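Local coordinates for At5g01750 protein (Arabidopsis thaliana, PDB 1ZXU) that is of unknown function but may be related to the phospholipid scramblase and tubby-like superfamily of membrane-tethered transcription factors, at residues P37-I42 with T57-N62; R101-R106 with R113-T118; G150-R155 with I206-N211; D165-Q170 with T190-V195. One frame throughout, in Å; residues are numbered along the deposited sequence.

Interaction 1. Residues P37-I42 with T57-N62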
loop_
_atom_site.group_PDB
_atom_site.type_symbol
_atom_site.label_atom_id
_atom_site.label_comp_id
_atom_site.label_asym_id
_atom_site.label_seq_id
_atom_site.Cartn_x
_atom_site.Cartn_y
_atom_site.Cartn_z
ATOM N N PRO A 37 16.429 1.327 -4.200
ATOM C CA PRO A 37 15.105 0.932 -4.735
ATOM C C PRO A 37 14.801 -0.537 -4.537
ATOM O O PRO A 37 15.686 -1.403 -4.610
ATOM C CB PRO A 37 15.193 1.304 -6.215
ATOM C CG PRO A 37 16.304 2.392 -6.254
ATOM C CD PRO A 37 17.302 1.869 -5.258
ATOM N N ILE A 38 13.526 -0.837 -4.295
ATOM C CA ILE A 38 13.018 -2.189 -4.110
ATOM C C ILE A 38 11.868 -2.358 -5.096
ATOM O O ILE A 38 11.041 -1.437 -5.199
ATOM C CB ILE A 38 12.418 -2.307 -2.701
ATOM C CG1 ILE A 38 13.541 -2.368 -1.666
ATOM C CG2 ILE A 38 11.490 -3.550 -2.578
ATOM C CD1 ILE A 38 13.012 -2.384 -0.229
ATOM N N ASP A 39 11.811 -3.484 -5.808
ATOM C CA ASP A 39 10.693 -3.779 -6.727
ATOM C C ASP A 39 9.825 -4.791 -6.021
ATOM O O ASP A 39 10.352 -5.766 -5.498
ATOM C CB ASP A 39 11.150 -4.382 -8.025
ATOM C CG ASP A 39 11.609 -3.325 -9.029
ATOM O OD1 ASP A 39 11.782 -2.158 -8.650
ATOM O OD2 ASP A 39 11.793 -3.661 -10.208
HETATM N N MSE A 40 8.535 -4.513 -5.938
HETATM C CA MSE A 40 7.614 -5.470 -5.289
HETATM C C MSE A 40 6.662 -6.028 -6.294
HETATM O O MSE A 40 6.372 -5.390 -7.329
HETATM C CB MSE A 40 6.816 -4.793 -4.169
HETATM C CG MSE A 40 7.663 -4.034 -3.179
HETATM SE SE MSE A 40 6.638 -3.333 -1.684
HETATM C CE MSE A 40 5.200 -2.663 -2.735
ATOM N N ALA A 41 6.131 -7.236 -6.035
ATOM C CA ALA A 41 5.202 -7.826 -6.983
ATOM C C ALA A 41 4.192 -8.672 -6.212
ATOM O O ALA A 41 4.466 -9.028 -5.052
ATOM C CB ALA A 41 5.985 -8.728 -7.959
ATOM N N ILE A 42 3.050 -8.978 -6.835
ATOM C CA ILE A 42 1.982 -9.800 -6.240
ATOM C C ILE A 42 2.108 -11.242 -6.748
ATOM O O ILE A 42 2.312 -11.509 -7.959
ATOM C CB ILE A 42 0.570 -9.256 -6.627
ATOM C CG1 ILE A 42 0.289 -7.948 -5.871
ATOM C CG2 ILE A 42 -0.558 -10.288 -6.341
ATOM C CD1 ILE A 42 -1.028 -7.252 -6.262
ATOM N N THR A 57 5.937 -9.845 -2.812
ATOM C CA THR A 57 7.341 -10.340 -2.688
ATOM C C THR A 57 8.257 -9.284 -3.270
ATOM O O THR A 57 7.780 -8.378 -3.964
ATOM C CB THR A 57 7.573 -11.693 -3.455
ATOM O OG1 THR A 57 7.395 -11.506 -4.862
ATOM C CG2 THR A 57 6.635 -12.796 -2.938
ATOM N N ASP A 58 9.552 -9.382 -2.995
ATOM C CA ASP A 58 10.499 -8.665 -3.803
ATOM C C ASP A 58 10.716 -9.399 -5.150
ATOM O O ASP A 58 10.076 -10.439 -5.422
ATOM C CB ASP A 58 11.804 -8.418 -3.034
ATOM C CG ASP A 58 12.638 -9.662 -2.854
ATOM O OD1 ASP A 58 12.376 -10.733 -3.488
ATOM O OD2 ASP A 58 13.622 -9.544 -2.091
ATOM N N VAL A 59 11.612 -8.864 -5.979
ATOM C CA VAL A 59 11.893 -9.447 -7.318
ATOM C C VAL A 59 12.349 -10.891 -7.318
ATOM O O VAL A 59 12.086 -11.654 -8.276
ATOM C CB VAL A 59 12.958 -8.650 -8.143
ATOM C CG1 VAL A 59 12.307 -7.507 -8.920
ATOM C CG2 VAL A 59 14.230 -8.238 -7.303
ATOM N N ASN A 60 13.014 -11.264 -6.241
ATOM C CA ASN A 60 13.633 -12.573 -6.097
ATOM C C ASN A 60 12.706 -13.566 -5.401
ATOM O O ASN A 60 13.127 -14.667 -5.027
ATOM C CB ASN A 60 14.946 -12.396 -5.312
ATOM C CG ASN A 60 15.977 -11.546 -6.085
ATOM O OD1 ASN A 60 16.567 -10.632 -5.546
ATOM N ND2 ASN A 60 16.094 -11.801 -7.352
ATOM N N GLY A 61 11.466 -13.172 -5.153
ATOM C CA GLY A 61 10.492 -14.050 -4.536
ATOM C C GLY A 61 10.460 -14.078 -3.013
ATOM O O GLY A 61 9.682 -14.819 -2.421
ATOM N N ASN A 62 11.251 -13.211 -2.376
ATOM C CA ASN A 62 11.256 -13.120 -0.924
ATOM C C ASN A 62 10.000 -12.457 -0.419
ATOM O O ASN A 62 9.668 -11.356 -0.859
ATOM C CB ASN A 62 12.499 -12.346 -0.421
ATOM C CG ASN A 62 13.810 -13.030 -0.847
ATOM O OD1 ASN A 62 13.959 -14.236 -0.627
ATOM N ND2 ASN A 62 14.679 -12.312 -1.553
HETATM O O HOH W 1 13.248 -6.043 -5.145
#

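Interaction 2. Residues R101-R106 with R113-T118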
loop_
_atom_site.group_PDB
_atom_site.type_symbol
_atom_site.label_atom_id
_atom_site.label_comp_id
_atom_site.label_asym_id
_atom_site.label_seq_id
_atom_site.Cartn_x
_atom_site.Cartn_y
_atom_site.Cartn_z
ATOM N N ARG A 101 -13.536 4.858 0.061
ATOM C CA ARG A 101 -12.845 5.455 1.179
ATOM C C ARG A 101 -12.270 4.325 2.052
ATOM O O ARG A 101 -13.005 3.396 2.404
ATOM C CB ARG A 101 -13.841 6.225 1.986
ATOM C CG ARG A 101 -13.226 7.149 2.912
ATOM C CD ARG A 101 -14.335 7.840 3.624
ATOM N NE ARG A 101 -13.940 8.002 5.003
ATOM C CZ ARG A 101 -13.226 9.019 5.462
ATOM N NH1 ARG A 101 -12.846 10.006 4.650
ATOM N NH2 ARG A 101 -12.925 9.050 6.752
ATOM N N TRP A 102 -10.975 4.398 2.369
ATOM C CA TRP A 102 -10.290 3.355 3.217
ATOM C C TRP A 102 -9.580 4.081 4.316
ATOM O O TRP A 102 -9.047 5.184 4.093
ATOM C CB TRP A 102 -9.225 2.556 2.425
ATOM C CG TRP A 102 -9.770 1.749 1.272
ATOM C CD1 TRP A 102 -10.043 0.417 1.268
ATOM C CD2 TRP A 102 -10.180 2.259 -0.014
ATOM N NE1 TRP A 102 -10.558 0.044 0.036
ATOM C CE2 TRP A 102 -10.637 1.151 -0.770
ATOM C CE3 TRP A 102 -10.107 3.518 -0.617
ATOM C CZ2 TRP A 102 -11.072 1.281 -2.100
ATOM C CZ3 TRP A 102 -10.546 3.664 -1.952
ATOM C CH2 TRP A 102 -11.024 2.534 -2.676
ATOM N N GLN A 103 -9.571 3.496 5.521
ATOM C CA GLN A 103 -8.620 4.003 6.533
ATOM C C GLN A 103 -7.619 2.896 6.822
ATOM O O GLN A 103 -7.953 1.714 6.739
ATOM C CB GLN A 103 -9.311 4.413 7.821
ATOM C CG GLN A 103 -10.195 5.646 7.567
ATOM C CD GLN A 103 -10.674 6.333 8.802
ATOM O OE1 GLN A 103 -11.165 5.690 9.739
ATOM N NE2 GLN A 103 -10.560 7.664 8.808
ATOM N N VAL A 104 -6.409 3.302 7.183
ATOM C CA VAL A 104 -5.338 2.336 7.347
ATOM C C VAL A 104 -4.789 2.676 8.725
ATOM O O VAL A 104 -4.475 3.855 9.021
ATOM C CB VAL A 104 -4.234 2.550 6.300
ATOM C CG1 VAL A 104 -3.119 1.517 6.501
ATOM C CG2 VAL A 104 -4.760 2.324 4.889
ATOM N N PHE A 105 -4.669 1.608 9.521
ATOM C CA PHE A 105 -4.319 1.701 10.955
ATOM C C PHE A 105 -3.040 0.962 11.215
ATOM O O PHE A 105 -2.720 -0.001 10.522
ATOM C CB PHE A 105 -5.398 0.993 11.778
ATOM C CG PHE A 105 -6.769 1.612 11.594
ATOM C CD1 PHE A 105 -7.152 2.650 12.433
ATOM C CD2 PHE A 105 -7.604 1.217 10.560
ATOM C CE1 PHE A 105 -8.377 3.306 12.297
ATOM C CE2 PHE A 105 -8.882 1.887 10.401
ATOM C CZ PHE A 105 -9.247 2.929 11.300
ATOM N N ARG A 106 -2.327 1.404 12.224
ATOM C CA ARG A 106 -1.146 0.670 12.737
ATOM C C ARG A 106 -1.489 -0.728 13.217
ATOM O O ARG A 106 -2.433 -0.922 13.983
ATOM C CB ARG A 106 -0.606 1.371 13.986
ATOM C CG ARG A 106 -0.321 2.809 13.857
ATOM C CD ARG A 106 0.145 3.436 15.244
ATOM N NE ARG A 106 0.450 4.849 15.015
ATOM C CZ ARG A 106 1.627 5.297 14.581
ATOM N NH1 ARG A 106 2.626 4.431 14.395
ATOM N NH2 ARG A 106 1.801 6.612 14.341
ATOM N N ARG A 113 -7.327 6.017 17.372
ATOM C CA ARG A 113 -6.039 6.519 17.832
ATOM C C ARG A 113 -4.892 5.904 17.001
ATOM O O ARG A 113 -3.773 6.449 17.007
ATOM C CB ARG A 113 -5.828 6.276 19.341
ATOM C CG ARG A 113 -5.546 4.845 19.746
ATOM C CD ARG A 113 -5.329 4.757 21.220
ATOM N NE ARG A 113 -5.067 3.393 21.652
ATOM C CZ ARG A 113 -4.908 3.053 22.933
ATOM N NH1 ARG A 113 -4.999 3.985 23.868
ATOM N NH2 ARG A 113 -4.673 1.804 23.269
ATOM N N ASP A 114 -5.152 4.761 16.359
ATOM C CA ASP A 114 -4.073 4.104 15.561
ATOM C C ASP A 114 -4.133 4.442 14.068
ATOM O O ASP A 114 -3.451 3.847 13.257
ATOM C CB ASP A 114 -4.106 2.598 15.762
ATOM C CG ASP A 114 -3.717 2.209 17.152
ATOM O OD1 ASP A 114 -2.764 2.843 17.656
ATOM O OD2 ASP A 114 -4.362 1.291 17.704
ATOM N N LEU A 115 -4.940 5.431 13.726
ATOM C CA LEU A 115 -5.100 5.809 12.317
ATOM C C LEU A 115 -3.778 6.391 11.723
ATOM O O LEU A 115 -3.179 7.419 12.282
ATOM C CB LEU A 115 -6.258 6.829 12.258
ATOM C CG LEU A 115 -6.547 7.311 10.848
ATOM C CD1 LEU A 115 -7.045 6.264 9.926
ATOM C CD2 LEU A 115 -7.427 8.658 10.873
ATOM N N LEU A 116 -3.348 5.813 10.631
ATOM C CA LEU A 116 -2.147 6.276 9.950
ATOM C C LEU A 116 -2.507 7.203 8.776
ATOM O O LEU A 116 -1.848 8.240 8.573
ATOM C CB LEU A 116 -1.304 5.125 9.443
ATOM C CG LEU A 116 -0.587 4.343 10.535
ATOM C CD1 LEU A 116 -0.036 3.036 9.968
ATOM C CD2 LEU A 116 0.480 5.179 11.188
ATOM N N TYR A 117 -3.495 6.796 7.991
ATOM C CA TYR A 117 -3.929 7.678 6.844
ATOM C C TYR A 117 -5.250 7.184 6.310
ATOM O O TYR A 117 -5.695 6.055 6.599
ATOM C CB TYR A 117 -2.920 7.683 5.697
ATOM C CG TYR A 117 -2.315 6.351 5.366
ATOM C CD1 TYR A 117 -2.767 5.589 4.305
ATOM C CD2 TYR A 117 -1.191 5.910 6.107
ATOM C CE1 TYR A 117 -2.126 4.298 4.015
ATOM C CE2 TYR A 117 -0.585 4.680 5.829
ATOM C CZ TYR A 117 -1.075 3.887 4.787
ATOM O OH TYR A 117 -0.429 2.663 4.511
ATOM N N THR A 118 -5.903 8.084 5.559
ATOM C CA THR A 118 -7.176 7.773 4.886
ATOM C C THR A 118 -6.927 7.928 3.402
ATOM O O THR A 118 -6.160 8.795 2.969
ATOM C CB THR A 118 -8.229 8.801 5.323
ATOM O OG1 THR A 118 -8.405 8.731 6.773
ATOM C CG2 THR A 118 -9.544 8.555 4.596
HETATM O O HOH W 2 -1.775 6.781 14.927
#

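Interaction 3. Residues G150-R155 with I206-N211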
loop_
_atom_site.group_PDB
_atom_site.type_symbol
_atom_site.label_atom_id
_atom_site.label_comp_id
_atom_site.label_asym_id
_atom_site.label_seq_id
_atom_site.Cartn_x
_atom_site.Cartn_y
_atom_site.Cartn_z
ATOM N N GLY A 150 -2.381 7.446 -13.016
ATOM C CA GLY A 150 -2.041 6.354 -13.943
ATOM C C GLY A 150 -3.085 5.266 -13.829
ATOM O O GLY A 150 -4.072 5.433 -13.122
ATOM N N SER A 151 -2.857 4.140 -14.494
ATOM C CA SER A 151 -3.902 3.098 -14.607
ATOM C C SER A 151 -3.466 1.715 -14.126
ATOM O O SER A 151 -2.445 1.229 -14.563
ATOM C CB SER A 151 -4.382 3.018 -16.060
ATOM O OG SER A 151 -5.107 1.821 -16.296
ATOM N N TRP A 152 -4.253 1.114 -13.219
ATOM C CA TRP A 152 -4.010 -0.247 -12.750
ATOM C C TRP A 152 -3.998 -1.200 -13.917
ATOM O O TRP A 152 -3.091 -2.008 -14.050
ATOM C CB TRP A 152 -5.063 -0.684 -11.717
ATOM C CG TRP A 152 -4.979 -2.086 -11.241
ATOM C CD1 TRP A 152 -5.745 -3.138 -11.641
ATOM C CD2 TRP A 152 -4.095 -2.596 -10.226
ATOM N NE1 TRP A 152 -5.375 -4.283 -10.945
ATOM C CE2 TRP A 152 -4.375 -3.963 -10.074
ATOM C CE3 TRP A 152 -3.094 -2.017 -9.450
ATOM C CZ2 TRP A 152 -3.673 -4.771 -9.179
ATOM C CZ3 TRP A 152 -2.404 -2.808 -8.543
ATOM C CH2 TRP A 152 -2.713 -4.169 -8.407
ATOM N N LEU A 153 -5.005 -1.098 -14.775
ATOM C CA LEU A 153 -5.104 -2.061 -15.875
ATOM C C LEU A 153 -3.988 -1.904 -16.926
ATOM O O LEU A 153 -3.564 -2.898 -17.526
ATOM C CB LEU A 153 -6.510 -2.048 -16.497
ATOM C CG LEU A 153 -7.661 -2.570 -15.607
ATOM C CD1 LEU A 153 -9.035 -2.256 -16.212
ATOM C CD2 LEU A 153 -7.528 -4.032 -15.276
ATOM N N GLU A 154 -3.446 -0.699 -17.092
ATOM C CA GLU A 154 -2.281 -0.488 -17.965
ATOM C C GLU A 154 -0.919 -0.746 -17.278
ATOM O O GLU A 154 0.147 -0.774 -17.922
ATOM C CB GLU A 154 -2.315 0.943 -18.561
ATOM C CG GLU A 154 -3.370 1.054 -19.660
ATOM C CD GLU A 154 -3.528 2.479 -20.219
ATOM O OE1 GLU A 154 -2.496 3.117 -20.555
ATOM O OE2 GLU A 154 -4.697 2.945 -20.309
ATOM N N ARG A 155 -0.965 -1.000 -15.965
ATOM C CA ARG A 155 0.265 -1.195 -15.175
ATOM C C ARG A 155 1.123 0.072 -15.155
ATOM O O ARG A 155 2.369 -0.017 -15.155
ATOM C CB ARG A 155 1.106 -2.449 -15.568
ATOM C CG ARG A 155 0.357 -3.793 -15.636
ATOM C CD ARG A 155 -0.673 -3.911 -14.494
ATOM N NE ARG A 155 -1.200 -5.273 -14.335
ATOM C CZ ARG A 155 -2.147 -5.618 -13.486
ATOM N NH1 ARG A 155 -2.752 -4.698 -12.752
ATOM N NH2 ARG A 155 -2.497 -6.904 -13.378
ATOM N N ILE A 206 -4.996 -1.552 -1.900
ATOM C CA ILE A 206 -6.191 -0.739 -2.225
ATOM C C ILE A 206 -6.475 -0.696 -3.743
ATOM O O ILE A 206 -7.650 -0.791 -4.177
ATOM C CB ILE A 206 -6.046 0.686 -1.640
ATOM C CG1 ILE A 206 -6.120 0.605 -0.113
ATOM C CG2 ILE A 206 -7.142 1.587 -2.174
ATOM C CD1 ILE A 206 -5.684 1.896 0.603
ATOM N N LEU A 207 -5.444 -0.517 -4.573
ATOM C CA LEU A 207 -5.654 -0.549 -6.020
ATOM C C LEU A 207 -6.219 -1.861 -6.476
ATOM O O LEU A 207 -7.087 -1.912 -7.343
ATOM C CB LEU A 207 -4.350 -0.263 -6.745
ATOM C CG LEU A 207 -3.885 1.182 -6.598
ATOM C CD1 LEU A 207 -2.460 1.310 -7.033
ATOM C CD2 LEU A 207 -4.840 2.074 -7.464
ATOM N N ASP A 208 -5.672 -2.944 -5.937
ATOM C CA ASP A 208 -6.188 -4.273 -6.268
ATOM C C ASP A 208 -7.692 -4.384 -5.857
ATOM O O ASP A 208 -8.506 -4.937 -6.629
ATOM C CB ASP A 208 -5.383 -5.304 -5.526
ATOM C CG ASP A 208 -5.917 -6.711 -5.750
ATOM O OD1 ASP A 208 -5.624 -7.237 -6.811
ATOM O OD2 ASP A 208 -6.604 -7.205 -4.849
ATOM N N ASP A 209 -8.051 -3.821 -4.715
ATOM C CA ASP A 209 -9.445 -3.870 -4.182
ATOM C C ASP A 209 -10.350 -3.113 -5.132
ATOM O O ASP A 209 -11.447 -3.592 -5.446
ATOM C CB ASP A 209 -9.525 -3.194 -2.832
ATOM C CG ASP A 209 -10.810 -3.531 -2.092
ATOM O OD1 ASP A 209 -11.216 -4.718 -2.107
ATOM O OD2 ASP A 209 -11.386 -2.593 -1.503
ATOM N N VAL A 210 -9.877 -1.974 -5.614
ATOM C CA VAL A 210 -10.707 -1.143 -6.538
ATOM C C VAL A 210 -10.945 -1.948 -7.803
ATOM O O VAL A 210 -12.059 -1.969 -8.344
ATOM C CB VAL A 210 -10.038 0.176 -6.903
ATOM C CG1 VAL A 210 -10.811 0.837 -8.077
ATOM C CG2 VAL A 210 -10.030 1.110 -5.707
ATOM N N ASN A 211 -9.909 -2.640 -8.269
ATOM C CA ASN A 211 -10.059 -3.408 -9.496
ATOM C C ASN A 211 -10.983 -4.603 -9.359
ATOM O O ASN A 211 -11.617 -4.990 -10.348
ATOM C CB ASN A 211 -8.731 -3.922 -10.007
ATOM C CG ASN A 211 -8.851 -4.530 -11.404
ATOM O OD1 ASN A 211 -9.295 -3.856 -12.347
ATOM N ND2 ASN A 211 -8.447 -5.796 -11.542
#

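Interaction 4. Residues D165-Q170 with T190-V195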
loop_
_atom_site.group_PDB
_atom_site.type_symbol
_atom_site.label_atom_id
_atom_site.label_comp_id
_atom_site.label_asym_id
_atom_site.label_seq_id
_atom_site.Cartn_x
_atom_site.Cartn_y
_atom_site.Cartn_z
ATOM N N ASP A 165 5.353 16.992 -5.420
ATOM C CA ASP A 165 5.010 16.150 -6.550
ATOM C C ASP A 165 6.180 15.245 -6.991
ATOM O O ASP A 165 6.286 14.929 -8.175
ATOM C CB ASP A 165 4.477 16.955 -7.745
ATOM C CG ASP A 165 2.995 16.749 -7.943
ATOM O OD1 ASP A 165 2.584 15.574 -8.093
ATOM O OD2 ASP A 165 2.238 17.753 -7.942
ATOM N N ALA A 166 6.998 14.815 -6.034
ATOM C CA ALA A 166 8.129 13.904 -6.300
ATOM C C ALA A 166 7.506 12.505 -6.471
ATOM O O ALA A 166 6.614 12.163 -5.711
ATOM C CB ALA A 166 9.065 13.887 -5.129
ATOM N N ILE A 167 7.982 11.741 -7.425
ATOM C CA ILE A 167 7.521 10.300 -7.560
ATOM C C ILE A 167 8.166 9.500 -6.432
ATOM O O ILE A 167 9.378 9.533 -6.238
ATOM C CB ILE A 167 7.977 9.704 -8.878
ATOM C CG1 ILE A 167 7.208 10.355 -10.018
ATOM C CG2 ILE A 167 7.718 8.169 -8.961
ATOM C CD1 ILE A 167 7.861 10.069 -11.359
ATOM N N VAL A 168 7.322 8.760 -5.680
ATOM C CA VAL A 168 7.818 7.876 -4.630
ATOM C C VAL A 168 7.739 6.381 -5.001
ATOM O O VAL A 168 8.420 5.578 -4.384
ATOM C CB VAL A 168 7.137 8.127 -3.253
ATOM C CG1 VAL A 168 7.424 9.595 -2.775
ATOM C CG2 VAL A 168 5.688 7.902 -3.335
ATOM N N ALA A 169 6.901 6.064 -5.979
ATOM C CA ALA A 169 6.799 4.690 -6.486
ATOM C C ALA A 169 6.234 4.663 -7.876
ATOM O O ALA A 169 5.426 5.526 -8.236
ATOM C CB ALA A 169 5.929 3.817 -5.572
ATOM N N GLN A 170 6.637 3.654 -8.618
ATOM C CA GLN A 170 6.206 3.554 -10.013
ATOM C C GLN A 170 5.948 2.095 -10.434
ATOM O O GLN A 170 6.820 1.259 -10.259
ATOM C CB GLN A 170 7.363 4.131 -10.859
ATOM C CG GLN A 170 7.332 3.830 -12.337
ATOM C CD GLN A 170 6.591 4.884 -13.066
ATOM O OE1 GLN A 170 7.045 6.029 -13.095
ATOM N NE2 GLN A 170 5.411 4.539 -13.624
ATOM N N THR A 190 8.246 -0.326 -8.394
ATOM C CA THR A 190 9.516 0.204 -7.815
ATOM C C THR A 190 9.203 1.177 -6.718
ATOM O O THR A 190 8.465 2.157 -6.935
ATOM C CB THR A 190 10.379 0.893 -8.878
ATOM O OG1 THR A 190 10.650 -0.045 -9.932
ATOM C CG2 THR A 190 11.690 1.411 -8.219
ATOM N N VAL A 191 9.733 0.906 -5.523
ATOM C CA VAL A 191 9.651 1.884 -4.428
ATOM C C VAL A 191 11.018 2.571 -4.360
ATOM O O VAL A 191 12.084 1.901 -4.246
ATOM C CB VAL A 191 9.436 1.140 -3.108
ATOM C CG1 VAL A 191 9.479 2.084 -1.919
ATOM C CG2 VAL A 191 8.118 0.330 -3.213
ATOM N N TYR A 192 11.008 3.883 -4.419
ATOM C CA TYR A 192 12.313 4.567 -4.516
ATOM C C TYR A 192 12.992 4.646 -3.157
ATOM O O TYR A 192 12.380 4.418 -2.110
ATOM C CB TYR A 192 12.101 5.935 -5.198
ATOM C CG TYR A 192 11.824 5.684 -6.679
ATOM C CD1 TYR A 192 12.893 5.306 -7.546
ATOM C CD2 TYR A 192 10.537 5.740 -7.203
ATOM C CE1 TYR A 192 12.663 5.046 -8.881
ATOM C CE2 TYR A 192 10.306 5.493 -8.590
ATOM C CZ TYR A 192 11.379 5.140 -9.397
ATOM O OH TYR A 192 11.146 4.878 -10.721
ATOM N N PRO A 193 14.294 5.005 -3.140
ATOM C CA PRO A 193 15.005 4.991 -1.875
ATOM C C PRO A 193 14.383 5.861 -0.811
ATOM O O PRO A 193 13.902 6.985 -1.059
ATOM C CB PRO A 193 16.413 5.524 -2.284
ATOM C CG PRO A 193 16.554 5.111 -3.698
ATOM C CD PRO A 193 15.173 5.414 -4.252
ATOM N N ASN A 194 14.350 5.332 0.425
ATOM C CA ASN A 194 13.821 6.030 1.599
ATOM C C ASN A 194 12.315 6.283 1.629
ATOM O O ASN A 194 11.809 7.051 2.420
ATOM C CB ASN A 194 14.594 7.370 1.852
ATOM C CG ASN A 194 16.068 7.138 2.045
ATOM O OD1 ASN A 194 16.893 7.731 1.360
ATOM N ND2 ASN A 194 16.405 6.243 2.955
ATOM N N VAL A 195 11.606 5.653 0.697
ATOM C CA VAL A 195 10.159 5.690 0.727
ATOM C C VAL A 195 9.684 4.438 1.503
ATOM O O VAL A 195 10.223 3.346 1.337
ATOM C CB VAL A 195 9.656 5.606 -0.722
ATOM C CG1 VAL A 195 8.112 5.419 -0.804
ATOM C CG2 VAL A 195 10.053 6.888 -1.491
HETATM O O HOH W 3 9.589 6.719 -12.113
#

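Interaction 1. Residues P37-I42 with T57-N62
The carbonyl oxygen of Asp58, a residue whose CA makes a CA-H...O contact with Asp39 O at 3.4 Å, is gripped twice. Thr57 OG1 reaches Asp58 O at 2.9 Å, and Gly61 N closes a type I beta turn by bonding to the same oxygen from the opposite face of its plane. Ahead of the turn the strands are joined by the antiparallel hydrogen-bonded pair Ala41 and Thr57: Thr57 N donates to Ala41 O at 2.8 Å, and Ala41 N returns a bond to Thr57 O. Alanine suits this pair, since its methyl group lies on the same face as the Thr57 side chain without crowding it. The Asp58 side chain turns from the strand pair into its own loop. With CG lodged between the backbone N and the carbonyl carbon (chi1 73°), OD1 accepts from Asn62 N, above the carboxylate plane, while OD2 offers its syn lone pair to Asn62 ND2 at 3.0 Å. Were Asp58 replaced by an alanine, Asn62 N and ND2 would probably lose their acceptors and the turn would be likely to flex. Past the paired backbones, Val59 CG1 covers Asp39 CB at 3.5 Å, and a water accepts from Asp39 N and, weakly, from Val59 N. Gly61 adopts a left-handed backbone in which a side chain would strike the preceding carbonyl. Strand 38-43 lies between strands 54-58 and 187-191: Asp39 OD1 bonds Thr190 OG1 on the latter, while the selenomethionine Met40 extends onto Tyr197 and Ala201 of helix 197-211.

Interaction 2. Residues R101-R106 with R113-T118
Val104 and Tyr117 face each other in a beta hairpin with a classic bulge, in which Leu116 and Tyr117 together oppose Val104. Val104 O accepts from both amides in its carbonyl plane, from Leu116 N at 2.8 Å and from Tyr117 N at 3.3 Å, and the register shifts by one at this doubled grip. The tyrosine ring lies across the valine: Val104 CB sits 3.8 Å from the Tyr117 ring centroid, a CH-pi contact over the face. A branched, apolar valine suits this place because it offers CB and both methyls to the flat ring. Tyr117 CG stands between its own N and C (chi1 41°), which brings the ring back over the neighbouring strand, and its OH bonds Ser202 of helix 197-211. The other face of the sheet carries Gln103, Phe105, Leu115 and Thr118. Gln103 and Thr118 run side by side, and Gln103 NE2 donates to Thr118 OG1 at 3.2 Å while its OE1 accepts from Gln112. Leu115 crosses the glutamine at about a right angle, and its CD1 meets both Gln103 CB and, near the rim of one face, the Phe105 ring. Shortening Gln103 to an alanine is likely to cost Thr118 OG1 and Gln112 these partners and to strip Leu115 CD1 of part of its cover. At the turn end, Arg106 N binds Asp114 O. The extended Arg106 chain crosses Leu116 at about a right angle, and Leu116 CD2 lies 3.6 Å above the centre of the guanidinium plane. In that plane, at its edge, a water accepts from Arg106 NE at 2.9 Å and donates to Arg113 O and Leu115 O.

Interaction 3. Residues G150-R155 with I206-N211
Trp152 spreads its indole over one side of helix 197-211, the helix that a tubby-like barrel encloses, and it does so from the first position of a type I beta turn. Its first shell is largely helix backbone and CB atoms. Leu207 O lies 4.2 Å above the centre of the Trp152 ring plane, Asp208 N lies over the same face nearer the rim, and Leu207 CB touches Trp152 CE3 at 3.5 Å. A flat, broad side chain suits this place because it can cover a full helical turn, from Leu207 to Asn211. Asn211 CG approaches Trp152 CD1 at 3.4 Å, with the amide and ring planes 45° apart, and Asn211 OD1 also meets Leu153 CD2. On the opposite ring face lies Arg155 NH1, 3.1 Å above the Trp152 plane, so the indole is held between arginine and helix. With chi1 at 176° Trp152 CG lies opposite its own N, which carries the indole out to the helix.

Further out, Phe187 meets the indole edge-to-face, and Arg155 NE bonds Asn186. Asp208 OD1 is engaged by Arg44 in a salt bridge. The turn itself is fixed by Trp152 O, which accepts from Arg155 N and Arg155 NH1 from opposite faces of its plane, and by an ST motif: Ser151 OG accepts from Glu154 N at 3.1 Å.

Interaction 4. Residues D165-Q170 with T190-V195
Val168 and Val195 form the tight side of this contact, their branches crossing at about a right angle with Val168 CB 3.6 Å from Val195 CG2. Val168 O lies against both methyls of Val195 and takes a nearly straight bond from Tyr192 N (3.1 Å, 177°). Next along, Gln170 and Thr190 are an antiparallel hydrogen-bonded pair, with Thr190 N to Gln170 O at 2.8 Å. Between Val168 and Gln170, Ala169 forms the non-hydrogen-bonded pair with Val191; a small residue suits this place, since Ala169 CB already lies 3.3 Å from Thr190 O. The type II turn from Tyr192 to Val195 brings Val195 back against Val168.

The outer side is looser. The Tyr192 ring presents its edge to Val168 and Ala169, and exposed Ile167 reaches it only through CG2, 3.7 Å from Tyr192 CE2. At the phenol end a water links the two side chains, donating to Gln170 OE1 and lying 2.8 Å from Tyr192 OH. Strand 167-173 bulges where Val168 and Ala169 both face Val159 of strand 158-161, while on the inner side Ala169, Val191 and Val195 all rest on Ile200 of helix 197-211.

How the interactions relate
Interactions 1, 2 and 4 all stitch the closed antiparallel barrel, whereas interaction 3 ties a loop to helix 197-211, which the barrel surrounds. Interactions 1, 2 and 3 follow one another along the chain, and interaction 4 falls between the two segments of interaction 3. Interactions 1 and 2 stand on opposite sides of the chain's centre, their centres about 25 Å apart. Interactions 1 and 4 meet where first and last strands, 38-43 and 187-191, close the barrel. Interaction 3 touches two others: its loop residue Trp152 packs on Ile42 of interaction 1, and its helix residue Asp209 bonds Trp102 of interaction 2. The whole is consistent with the tubby-like fold, in which a barrel wraps a central helix.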